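PDB 3CBW: mannan endo-1,4-beta-mannosidase from Bacillus subtilis, which hydrolyses internal beta-1,4-mannosidic linkages of mannan, galactomannan and glucomannan, and so takes part in glucomannan breakdown. Local coordinates for residues G80-N86 / Q121-F125; L113-P118 / W181-G185; H175-W181 / S225-D231; V246-F252 / F271-G277. The protein carries 3 engineered substitutions. All coordinates share one frame; numbering follows the deposited sequence.

In the fold
The four contacts follow the wall of a (beta/alpha)8 barrel, near the C-terminal ends of its strands. Interaction 1 joins the loops after strands 72-79 and 108-114; interaction 2 links the latter region to the loop after 169-172; interaction 3 passes on to the loop after 220-224; interaction 4 pairs strands 245-252 and 271-278. Successive centres lie 10 to 12 Å apart, while the first and last are about 27 Å apart. Along the chain, interactions 1 and 2 interleave, as do 2 and 3, which share Trp181; interaction 3 closes before 4 opens. The series thus runs from the outer loops to the probable catalytic pair, Glu176 and Glu275.

Interaction 1: G80-N86 / Q121-F125; sequences GWLETAN and QSGHF
Gly80-Asn86 and Gln121-Phe125 meet as two irregular loops of the (beta/alpha)8 barrel, leaving the adjacent strands 72-79 and 108-114, and show how loops without regular pairing can be held together by varied bonds. The polar bonds come first. Gln121, bent at chi2, brings its amide to Thr84, NE2 giving a nearly straight bond to Thr84 O (2.8 Å) that lies in both the carbonyl and the amide plane. Next to it, Ser122 OG accepts from Thr84 N at 3.0 Å. At the other end, Phe125 N makes only a weak, bent bond to Gly80 O. Two waters fill in between: one is held by Trp81 O, Glu83 OE2 and His124 N, the other by Leu82 O, Thr84 OG1 and Gly123 N.

His124 directs ND1 at Ser122 O (2.8 Å) in the ring plane, and Glu83 OE2 sits obliquely by the same ring, its carboxylate perpendicular to it. Replacing this histidine with an alanine would probably leave Ser122 O without its ring N-H and open a gap beside the Glu83 carboxylate.

The aromatic part is a T-shaped pair. Phe125 CG stands between its backbone N and carbonyl carbon (chi1 77°), which lays the ring beside Trp81; the six-membered ring of Trp81 presents its edge to the Phe125 face, with planes at 65° and centroids 5.6 Å apart. Close backbone packing completes the contact: Gly123, with positive phi, fits where a side chain would collide with Leu82 O, and its CA makes a C-H...O contact of 3.1 Å with Gly80 O.

Interaction 2: L113-P118 / W181-G185; sequences LHLANP and WFWWG
Trp183 lies against Leu115, Asn117 and Pro118, and its side chain can be read atom by atom. CB starts 3.3 Å from Asn117 ND2. CG lies over Asn117 CG, the amide and indole planes being only 16° apart, while Asn117 CA sits over the five-membered ring in a CH-pi contact. At the pyrrole edge NE1 donates to Leu115 O (2.9 Å, 144°); the oxygen lies in the indole plane, yet NE1 stands well above the carbonyl plane. Farther out, CZ2 and CH2 pass across Pro118, whose CD sits over the six-membered ring, 3.4 Å from CZ2. The opposite face is covered by Trp184 CE3. Asn117 itself is fixed by Ala119 and His124.

Trp184 in turn rests CZ3 on Leu115 CB (4.0 Å) and is anchored through NE1 to His175. At the His114 end of the contact, Phe182 brings its edge to the face of His114 in an offset T-shape, planes at 89°. Asp76 holds His114 ND1.

The chemistry is thus mostly apolar packing around one buried N-H bond. It ties the end of strand 108-114 to a type I turn, and so probably fixes the orientation of His114, a likely substrate-binding residue.

Interaction 3: H175-W181 / S225-D231; sequences HEMNGEW and SPDANRD
Arg230 and Glu180 are brought together by folded side chains: Arg230 bends at chi2 (-68°) and Glu180 also bends at chi2 (-81°), so that guanidinium and carboxylate meet almost coplanar. The grip is side-on, with NE on OE1 (2.8 Å) and NH2 on OE2 (2.9 Å), both oxygens using their syn lone pairs. The guanidinium is steadied further by NH1 on Asn229 O, and the edge of Trp181, at CZ3, comes over its face. A leucine in place of Arg230 has no guanidinium, and would probably leave the Glu180 carboxylate without its counter-charge and the Trp181 edge less firmly held.

Asn178 reaches across between the loops. Its OD1 accepts from Asp227 N at 2.8 Å on an in-plane lone pair; its ND2 sends one bond to Asp227 O (3.0 Å) and another to Asp231 O (2.9 Å), so this buried amide is held by three bonds. At the start of both segments, Glu176 N donates nearly straight to Ser225 O (2.8 Å), and Met177 SD leans on Pro226.

Trp181 NE1 bonds to Glu176 OE1 (2.9 Å), and Asp227 OD1 lies at the edge of the same indole. The bonds and salt bridge therefore join two barrel loops from neighbouring strands, and with Trp181 they probably set the position of Glu176, the likely proton donor in this family.

Interaction 4: V246-F252 / F271-G277; sequences VGLDAYF and FAFTEVG
Tyr251 and Glu275 face each other with ring and carboxylate planes at 89°. The phenol gives its proton to OE1 (2.6 Å) from the anti side, somewhat out of the carboxylate plane, and OE1 lies at the ring's edge. Asp249 crosses Thr274 at about a right angle, and Thr274 OG1, set between its backbone N and carbonyl carbon (chi1 45°), donates to Asp249 OD1 at 2.7 Å, nearly along the C-O axis. The Asp249 and Glu275 carboxylates are turned 33° apart, and their OD2 and OE2 approach to 3.2 Å. Arg172 bridges both, NH1 to Asp249 and NH2 to Glu275, which is likely to offset the closeness of the two acids.

On the other face, opposite these polar groups, Leu248 CD1 lies 3.8 Å from Phe271 CZ, at the edge of that ring. Phe252 CE2 meets Val276 CG2 at 3.4 Å. Ala250 CB packs on Phe273.

Between these two faces, the strands run parallel: Leu248 N bonds to Ala272 O (3.0 Å), and beyond it Ala250 N to Glu275 O and Phe252 N to Gly277 O. The register slips by one residue at Thr274, and the chain turns a corner at Glu275. Such a pair of neighbouring parallel strands, linked through helix 261-265, is a beta-alpha-beta unit of the TIM barrel. Glu275, probably the nucleophile, sits near the C-terminal end of the seventh barrel strand, as in other clan GH-A enzymes.

Interaction 1: G80-N86 / Q121-F125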
# COMPACT_ATOMS: atom_id res chain seq x y z
N GLY A 80 1.56 3.00 15.44
CA GLY A 80 2.82 3.65 15.83
C GLY A 80 2.72 4.86 16.74
O GLY A 80 3.74 5.42 17.13
N TRP A 81 1.49 5.27 17.05
CA TRP A 81 1.23 6.33 18.04
C TRP A 81 1.27 5.81 19.48
O TRP A 81 1.37 6.60 20.41
CB TRP A 81 -0.13 6.99 17.79
CG TRP A 81 -1.26 6.00 17.71
CD1 TRP A 81 -2.05 5.56 18.74
CD2 TRP A 81 -1.70 5.31 16.54
NE1 TRP A 81 -2.96 4.63 18.27
CE2 TRP A 81 -2.76 4.46 16.92
CE3 TRP A 81 -1.29 5.33 15.19
CZ2 TRP A 81 -3.43 3.65 16.01
CZ3 TRP A 81 -1.97 4.51 14.28
CH2 TRP A 81 -3.02 3.69 14.70
N LEU A 82 1.19 4.50 19.67
CA LEU A 82 1.08 3.94 21.02
C LEU A 82 2.40 4.04 21.77
O LEU A 82 3.46 3.76 21.22
CB LEU A 82 0.63 2.47 20.98
CG LEU A 82 -0.77 2.15 20.46
CD1 LEU A 82 -0.92 0.65 20.33
CD2 LEU A 82 -1.85 2.71 21.39
N GLU A 83 2.32 4.46 23.03
CA GLU A 83 3.46 4.36 23.93
C GLU A 83 3.35 3.02 24.64
O GLU A 83 2.38 2.77 25.36
CB GLU A 83 3.45 5.50 24.94
CG GLU A 83 3.81 6.86 24.35
CD GLU A 83 5.28 6.98 23.98
OE1 GLU A 83 6.14 6.50 24.74
OE2 GLU A 83 5.57 7.57 22.92
N THR A 84 4.34 2.17 24.43
CA THR A 84 4.26 0.78 24.86
C THR A 84 5.54 0.39 25.59
O THR A 84 6.57 1.06 25.46
CB THR A 84 4.05 -0.16 23.64
OG1 THR A 84 5.07 0.08 22.67
CG2 THR A 84 2.68 0.08 23.00
N ALA A 85 5.46 -0.70 26.36
CA ALA A 85 6.61 -1.20 27.13
C ALA A 85 7.77 -1.60 26.22
O ALA A 85 8.93 -1.28 26.49
CB ALA A 85 6.19 -2.37 28.03
N ASN A 86 7.44 -2.29 25.13
CA ASN A 86 8.40 -2.66 24.11
C ASN A 86 7.89 -2.09 22.80
O ASN A 86 6.69 -2.11 22.54
CB ASN A 86 8.54 -4.19 24.01
CG ASN A 86 9.12 -4.81 25.27
OD1 ASN A 86 10.13 -4.33 25.80
ND2 ASN A 86 8.50 -5.88 25.76
N GLN A 121 12.00 5.19 22.51
CA GLN A 121 11.70 3.94 23.20
C GLN A 121 10.47 3.25 22.59
O GLN A 121 10.43 2.03 22.47
CB GLN A 121 11.50 4.22 24.69
CG GLN A 121 11.14 2.99 25.52
CD GLN A 121 9.66 2.66 25.49
OE1 GLN A 121 8.81 3.55 25.36
NE2 GLN A 121 9.34 1.38 25.62
N SER A 122 9.45 4.05 22.25
CA SER A 122 8.27 3.55 21.55
C SER A 122 7.51 4.73 20.98
O SER A 122 7.89 5.88 21.19
CB SER A 122 7.38 2.72 22.49
OG SER A 122 6.76 3.55 23.45
N GLY A 123 6.45 4.43 20.23
CA GLY A 123 5.56 5.45 19.68
C GLY A 123 6.27 6.46 18.81
O GLY A 123 7.20 6.12 18.07
N HIS A 124 5.80 7.70 18.87
CA HIS A 124 6.45 8.83 18.18
C HIS A 124 6.50 8.70 16.66
O HIS A 124 7.41 9.24 16.02
CB HIS A 124 7.86 9.06 18.73
CG HIS A 124 7.88 9.53 20.15
ND1 HIS A 124 7.82 8.67 21.22
CD2 HIS A 124 7.94 10.78 20.68
CE1 HIS A 124 7.86 9.37 22.35
NE2 HIS A 124 7.93 10.65 22.04
N PHE A 125 5.51 8.03 16.06
CA PHE A 125 5.54 7.75 14.61
C PHE A 125 5.60 8.98 13.71
O PHE A 125 6.08 8.89 12.58
CB PHE A 125 4.40 6.80 14.20
CG PHE A 125 3.03 7.43 14.11
CD1 PHE A 125 2.18 7.07 13.08
CD2 PHE A 125 2.55 8.32 15.08
CE1 PHE A 125 0.90 7.59 12.97
CE2 PHE A 125 1.26 8.87 14.96
CZ PHE A 125 0.44 8.50 13.92
O HOH W 1 3.55 8.26 20.56
O HOH W 2 5.09 1.73 20.19

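Interaction 2: L113-P118 / W181-G185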
# COMPACT_ATOMS: atom_id res chain seq x y z
N LEU A 113 2.11 -0.08 7.04
CA LEU A 113 2.70 -0.02 8.37
C LEU A 113 2.89 1.40 8.87
O LEU A 113 3.79 2.11 8.40
CB LEU A 113 4.08 -0.69 8.37
CG LEU A 113 4.17 -2.15 7.90
CD1 LEU A 113 5.60 -2.55 7.58
CD2 LEU A 113 3.57 -3.08 8.94
N HIS A 114 2.10 1.81 9.85
CA HIS A 114 2.35 3.08 10.54
C HIS A 114 3.37 2.86 11.66
O HIS A 114 3.04 2.94 12.85
CB HIS A 114 1.05 3.69 11.05
CG HIS A 114 0.26 4.36 9.97
ND1 HIS A 114 -0.24 3.68 8.88
CD2 HIS A 114 -0.08 5.66 9.79
CE1 HIS A 114 -0.87 4.53 8.09
NE2 HIS A 114 -0.80 5.74 8.62
N LEU A 115 4.61 2.60 11.28
CA LEU A 115 5.65 2.16 12.21
C LEU A 115 5.93 3.16 13.30
O LEU A 115 6.11 4.35 13.03
CB LEU A 115 6.96 1.91 11.47
CG LEU A 115 7.03 0.75 10.48
CD1 LEU A 115 8.41 0.79 9.79
CD2 LEU A 115 6.82 -0.58 11.19
N ALA A 116 6.01 2.66 14.53
CA ALA A 116 6.59 3.44 15.62
C ALA A 116 8.02 3.82 15.26
O ALA A 116 8.65 3.20 14.39
CB ALA A 116 6.54 2.64 16.92
N ASN A 117 8.53 4.84 15.94
CA ASN A 117 9.78 5.49 15.60
C ASN A 117 10.90 4.93 16.46
O ASN A 117 10.97 5.22 17.67
CB ASN A 117 9.61 6.98 15.87
CG ASN A 117 10.79 7.81 15.46
OD1 ASN A 117 11.90 7.32 15.27
ND2 ASN A 117 10.56 9.13 15.36
N PRO A 118 11.81 4.15 15.86
CA PRO A 118 12.86 3.50 16.66
C PRO A 118 13.96 4.45 17.15
O PRO A 118 14.86 4.01 17.86
CB PRO A 118 13.40 2.43 15.72
CG PRO A 118 13.17 2.98 14.35
CD PRO A 118 11.92 3.81 14.43
N TRP A 181 5.58 14.27 7.56
CA TRP A 181 4.88 13.85 8.77
C TRP A 181 5.45 12.57 9.41
O TRP A 181 5.71 12.56 10.62
CB TRP A 181 3.36 13.79 8.54
CG TRP A 181 2.94 13.16 7.25
CD1 TRP A 181 2.62 11.84 7.04
CD2 TRP A 181 2.77 13.82 5.98
NE1 TRP A 181 2.27 11.64 5.73
CE2 TRP A 181 2.35 12.83 5.06
CE3 TRP A 181 2.92 15.14 5.55
CZ2 TRP A 181 2.09 13.12 3.73
CZ3 TRP A 181 2.66 15.43 4.21
CH2 TRP A 181 2.25 14.42 3.31
N PHE A 182 5.69 11.52 8.63
CA PHE A 182 6.23 10.27 9.20
C PHE A 182 7.73 10.37 9.46
O PHE A 182 8.45 11.05 8.73
CB PHE A 182 5.96 9.09 8.27
CG PHE A 182 4.50 8.80 8.04
CD1 PHE A 182 3.62 8.66 9.11
CD2 PHE A 182 4.02 8.60 6.75
CE1 PHE A 182 2.26 8.36 8.90
CE2 PHE A 182 2.68 8.30 6.53
CZ PHE A 182 1.81 8.17 7.60
N TRP A 183 8.19 9.65 10.47
CA TRP A 183 9.60 9.75 10.86
C TRP A 183 10.57 9.34 9.75
O TRP A 183 11.71 9.82 9.71
CB TRP A 183 9.87 8.95 12.14
CG TRP A 183 9.66 7.46 12.03
CD1 TRP A 183 8.54 6.76 12.39
CD2 TRP A 183 10.60 6.47 11.55
NE1 TRP A 183 8.71 5.41 12.17
CE2 TRP A 183 9.97 5.21 11.66
CE3 TRP A 183 11.90 6.53 11.05
CZ2 TRP A 183 10.59 4.02 11.26
CZ3 TRP A 183 12.53 5.34 10.65
CH2 TRP A 183 11.86 4.11 10.77
N TRP A 184 10.13 8.47 8.84
CA TRP A 184 11.01 7.96 7.79
C TRP A 184 11.11 8.87 6.57
O TRP A 184 11.88 8.59 5.64
CB TRP A 184 10.57 6.56 7.37
CG TRP A 184 9.14 6.49 6.86
CD1 TRP A 184 8.70 6.79 5.59
CD2 TRP A 184 8.00 6.04 7.59
NE1 TRP A 184 7.34 6.57 5.51
CE2 TRP A 184 6.89 6.11 6.72
CE3 TRP A 184 7.80 5.62 8.92
CZ2 TRP A 184 5.60 5.75 7.12
CZ3 TRP A 184 6.52 5.28 9.32
CH2 TRP A 184 5.43 5.34 8.42
N GLY A 185 10.33 9.95 6.55
CA GLY A 185 10.24 10.84 5.38
C GLY A 185 11.12 12.08 5.48
O GLY A 185 12.11 12.11 6.21

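Interaction 3: H175-W181 / S225-D231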
# COMPACT_ATOMS: atom_id res chain seq x y z
N HIS A 175 5.51 4.43 3.33
CA HIS A 175 4.76 5.23 2.37
C HIS A 175 4.85 6.73 2.67
O HIS A 175 5.24 7.15 3.77
CB HIS A 175 3.31 4.76 2.34
CG HIS A 175 2.58 4.94 3.63
ND1 HIS A 175 2.95 4.32 4.81
CD2 HIS A 175 1.44 5.62 3.90
CE1 HIS A 175 2.09 4.66 5.76
NE2 HIS A 175 1.16 5.42 5.23
N GLU A 176 4.52 7.54 1.67
CA GLU A 176 4.46 9.00 1.82
C GLU A 176 5.77 9.59 2.34
O GLU A 176 5.78 10.53 3.14
CB GLU A 176 3.27 9.43 2.69
CG GLU A 176 1.95 9.00 2.07
CD GLU A 176 0.74 9.18 2.97
OE1 GLU A 176 0.82 9.86 4.02
OE2 GLU A 176 -0.33 8.60 2.62
N MET A 177 6.87 9.02 1.87
CA MET A 177 8.20 9.38 2.31
C MET A 177 8.64 10.78 1.86
O MET A 177 9.57 11.34 2.43
CB MET A 177 9.20 8.32 1.85
CG MET A 177 9.61 8.37 0.36
SD MET A 177 8.32 8.20 -0.98
CE MET A 177 7.72 6.48 -0.67
N ASN A 178 7.99 11.31 0.82
CA ASN A 178 8.24 12.68 0.38
C ASN A 178 7.42 13.69 1.19
O ASN A 178 7.59 14.90 1.01
CB ASN A 178 8.00 12.85 -1.13
CG ASN A 178 6.59 12.50 -1.54
OD1 ASN A 178 5.96 11.64 -0.94
ND2 ASN A 178 6.11 13.12 -2.62
N GLY A 179 6.56 13.18 2.07
CA GLY A 179 5.89 14.02 3.05
C GLY A 179 6.78 14.24 4.26
O GLY A 179 7.82 13.59 4.42
N GLU A 180 6.35 15.13 5.13
CA GLU A 180 7.16 15.58 6.25
C GLU A 180 6.56 15.16 7.59
O GLU A 180 7.00 15.64 8.63
CB GLU A 180 7.42 17.10 6.16
CG GLU A 180 6.20 18.00 6.42
CD GLU A 180 5.27 18.19 5.22
OE1 GLU A 180 5.51 17.65 4.12
OE2 GLU A 180 4.26 18.89 5.39
N TRP A 181 5.58 14.27 7.56
CA TRP A 181 4.88 13.85 8.77
C TRP A 181 5.45 12.57 9.41
O TRP A 181 5.71 12.56 10.62
CB TRP A 181 3.36 13.79 8.54
CG TRP A 181 2.94 13.16 7.25
CD1 TRP A 181 2.62 11.84 7.04
CD2 TRP A 181 2.77 13.82 5.98
NE1 TRP A 181 2.27 11.64 5.73
CE2 TRP A 181 2.35 12.83 5.06
CE3 TRP A 181 2.92 15.14 5.55
CZ2 TRP A 181 2.09 13.12 3.73
CZ3 TRP A 181 2.66 15.43 4.21
CH2 TRP A 181 2.25 14.42 3.31
N SER A 225 5.07 4.12 -2.62
CA SER A 225 3.91 5.02 -2.61
C SER A 225 4.20 6.41 -2.04
O SER A 225 3.83 6.73 -0.91
CB SER A 225 2.72 4.36 -1.89
OG SER A 225 3.05 3.97 -0.57
N PRO A 226 4.81 7.29 -2.86
CA PRO A 226 4.91 8.69 -2.46
C PRO A 226 3.55 9.37 -2.36
O PRO A 226 2.54 8.90 -2.91
CB PRO A 226 5.69 9.32 -3.61
CG PRO A 226 5.59 8.36 -4.76
CD PRO A 226 5.42 7.02 -4.17
N ASP A 227 3.53 10.49 -1.64
CA ASP A 227 2.35 11.34 -1.56
C ASP A 227 2.23 12.21 -2.82
O ASP A 227 3.21 12.83 -3.25
CB ASP A 227 2.48 12.24 -0.34
CG ASP A 227 1.18 12.83 0.07
OD1 ASP A 227 0.48 12.17 0.86
OD2 ASP A 227 0.85 13.94 -0.41
N ALA A 228 1.01 12.33 -3.34
CA ALA A 228 0.74 13.15 -4.53
C ALA A 228 0.91 14.64 -4.29
O ALA A 228 1.10 15.40 -5.24
CB ALA A 228 -0.65 12.87 -5.05
N ASN A 229 0.80 15.07 -3.04
CA ASN A 229 0.77 16.49 -2.73
C ASN A 229 2.10 17.05 -2.25
O ASN A 229 2.13 18.13 -1.66
CB ASN A 229 -0.35 16.79 -1.72
CG ASN A 229 -1.74 16.46 -2.26
OD1 ASN A 229 -1.95 16.41 -3.48
ND2 ASN A 229 -2.69 16.24 -1.36
N ARG A 230 3.18 16.34 -2.53
CA ARG A 230 4.53 16.82 -2.23
C ARG A 230 5.45 16.52 -3.40
O ARG A 230 5.16 15.65 -4.22
CB ARG A 230 5.06 16.16 -0.95
CG ARG A 230 4.29 16.51 0.32
CD ARG A 230 4.47 17.98 0.69
NE ARG A 230 3.88 18.31 1.99
CZ ARG A 230 2.61 18.67 2.17
NH1 ARG A 230 1.77 18.76 1.14
NH2 ARG A 230 2.19 18.97 3.39
N ASP A 231 6.55 17.26 -3.47
CA ASP A 231 7.53 17.09 -4.54
C ASP A 231 8.32 15.79 -4.38
O ASP A 231 8.13 15.04 -3.41
CB ASP A 231 8.51 18.28 -4.54
CG ASP A 231 7.82 19.61 -4.80
OD1 ASP A 231 6.74 19.64 -5.42
OD2 ASP A 231 8.41 20.64 -4.40

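Interaction 4: V246-F252 / F271-G277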
# COMPACT_ATOMS: atom_id res chain seq x y z
N VAL A 246 4.40 0.94 -8.43
CA VAL A 246 4.54 2.32 -7.98
C VAL A 246 3.16 2.95 -7.86
O VAL A 246 2.21 2.51 -8.52
CB VAL A 246 5.44 3.16 -8.93
CG1 VAL A 246 6.84 2.59 -8.94
CG2 VAL A 246 4.86 3.22 -10.37
N GLY A 247 3.03 3.97 -7.03
CA GLY A 247 1.72 4.58 -6.93
C GLY A 247 1.71 5.85 -6.13
O GLY A 247 2.71 6.25 -5.56
N LEU A 248 0.54 6.47 -6.07
CA LEU A 248 0.34 7.70 -5.33
C LEU A 248 -0.67 7.54 -4.23
O LEU A 248 -1.76 7.00 -4.46
CB LEU A 248 -0.15 8.81 -6.27
CG LEU A 248 0.86 9.28 -7.31
CD1 LEU A 248 0.20 10.15 -8.36
CD2 LEU A 248 2.02 10.03 -6.66
N ASP A 249 -0.31 8.04 -3.05
CA ASP A 249 -1.27 8.33 -2.00
C ASP A 249 -1.82 9.74 -2.28
O ASP A 249 -1.07 10.72 -2.24
CB ASP A 249 -0.61 8.29 -0.63
CG ASP A 249 -0.30 6.86 -0.16
OD1 ASP A 249 -0.32 5.92 -0.98
OD2 ASP A 249 -0.05 6.69 1.06
N ALA A 250 -3.11 9.82 -2.59
CA ALA A 250 -3.72 11.04 -3.14
C ALA A 250 -4.96 11.41 -2.35
O ALA A 250 -5.97 10.71 -2.40
CB ALA A 250 -4.07 10.85 -4.62
N TYR A 251 -4.86 12.50 -1.60
CA TYR A 251 -6.02 13.07 -0.91
C TYR A 251 -6.26 14.43 -1.53
O TYR A 251 -5.38 15.27 -1.56
CB TYR A 251 -5.80 13.16 0.60
CG TYR A 251 -5.79 11.79 1.23
CD1 TYR A 251 -6.96 11.23 1.75
CD2 TYR A 251 -4.62 11.01 1.24
CE1 TYR A 251 -6.96 9.94 2.30
CE2 TYR A 251 -4.61 9.72 1.78
CZ TYR A 251 -5.78 9.20 2.31
OH TYR A 251 -5.81 7.94 2.84
N PHE A 252 -7.45 14.64 -2.07
CA PHE A 252 -7.66 15.75 -2.98
C PHE A 252 -9.13 16.13 -3.03
O PHE A 252 -10.01 15.36 -2.61
CB PHE A 252 -7.21 15.34 -4.39
CG PHE A 252 -7.86 14.08 -4.87
CD1 PHE A 252 -9.11 14.10 -5.49
CD2 PHE A 252 -7.23 12.85 -4.68
CE1 PHE A 252 -9.71 12.92 -5.92
CE2 PHE A 252 -7.83 11.68 -5.10
CZ PHE A 252 -9.07 11.72 -5.73
N PHE A 271 1.20 1.02 -12.14
CA PHE A 271 0.86 2.19 -11.34
C PHE A 271 -0.50 2.01 -10.66
O PHE A 271 -1.43 1.50 -11.27
CB PHE A 271 0.81 3.44 -12.25
CG PHE A 271 0.30 4.67 -11.56
CD1 PHE A 271 1.18 5.53 -10.91
CD2 PHE A 271 -1.07 4.95 -11.51
CE1 PHE A 271 0.69 6.64 -10.23
CE2 PHE A 271 -1.55 6.04 -10.82
CZ PHE A 271 -0.69 6.89 -10.20
N ALA A 272 -0.59 2.45 -9.41
CA ALA A 272 -1.86 2.41 -8.67
C ALA A 272 -2.07 3.66 -7.85
O ALA A 272 -1.11 4.37 -7.53
CB ALA A 272 -1.89 1.19 -7.77
N PHE A 273 -3.33 3.96 -7.55
CA PHE A 273 -3.66 4.93 -6.51
C PHE A 273 -3.71 4.21 -5.18
O PHE A 273 -4.72 3.60 -4.81
CB PHE A 273 -4.96 5.67 -6.83
CG PHE A 273 -4.77 6.76 -7.85
CD1 PHE A 273 -4.06 7.91 -7.51
CD2 PHE A 273 -5.21 6.62 -9.15
CE1 PHE A 273 -3.82 8.91 -8.44
CE2 PHE A 273 -4.98 7.63 -10.09
CZ PHE A 273 -4.27 8.77 -9.73
N THR A 274 -2.57 4.21 -4.51
CA THR A 274 -2.32 3.33 -3.38
C THR A 274 -3.05 3.76 -2.11
O THR A 274 -3.21 2.94 -1.20
CB THR A 274 -0.81 3.19 -3.17
OG1 THR A 274 -0.20 4.48 -3.25
CG2 THR A 274 -0.22 2.30 -4.25
N GLU A 275 -3.47 5.02 -2.04
CA GLU A 275 -4.46 5.55 -1.08
C GLU A 275 -5.23 6.63 -1.79
O GLU A 275 -4.67 7.38 -2.59
CB GLU A 275 -3.82 6.20 0.14
CG GLU A 275 -3.21 5.25 1.08
CD GLU A 275 -2.89 5.85 2.47
OE1 GLU A 275 -3.49 6.86 2.90
OE2 GLU A 275 -2.03 5.29 3.13
N VAL A 276 -6.52 6.72 -1.51
CA VAL A 276 -7.32 7.82 -2.05
C VAL A 276 -8.36 8.23 -1.02
O VAL A 276 -8.88 7.41 -0.27
CB VAL A 276 -8.00 7.47 -3.42
CG1 VAL A 276 -8.85 6.26 -3.35
CG2 VAL A 276 -8.86 8.63 -3.94
N GLY A 277 -8.65 9.52 -1.00
CA GLY A 277 -9.82 10.00 -0.31
C GLY A 277 -9.95 11.50 -0.42
O GLY A 277 -9.06 12.18 -0.93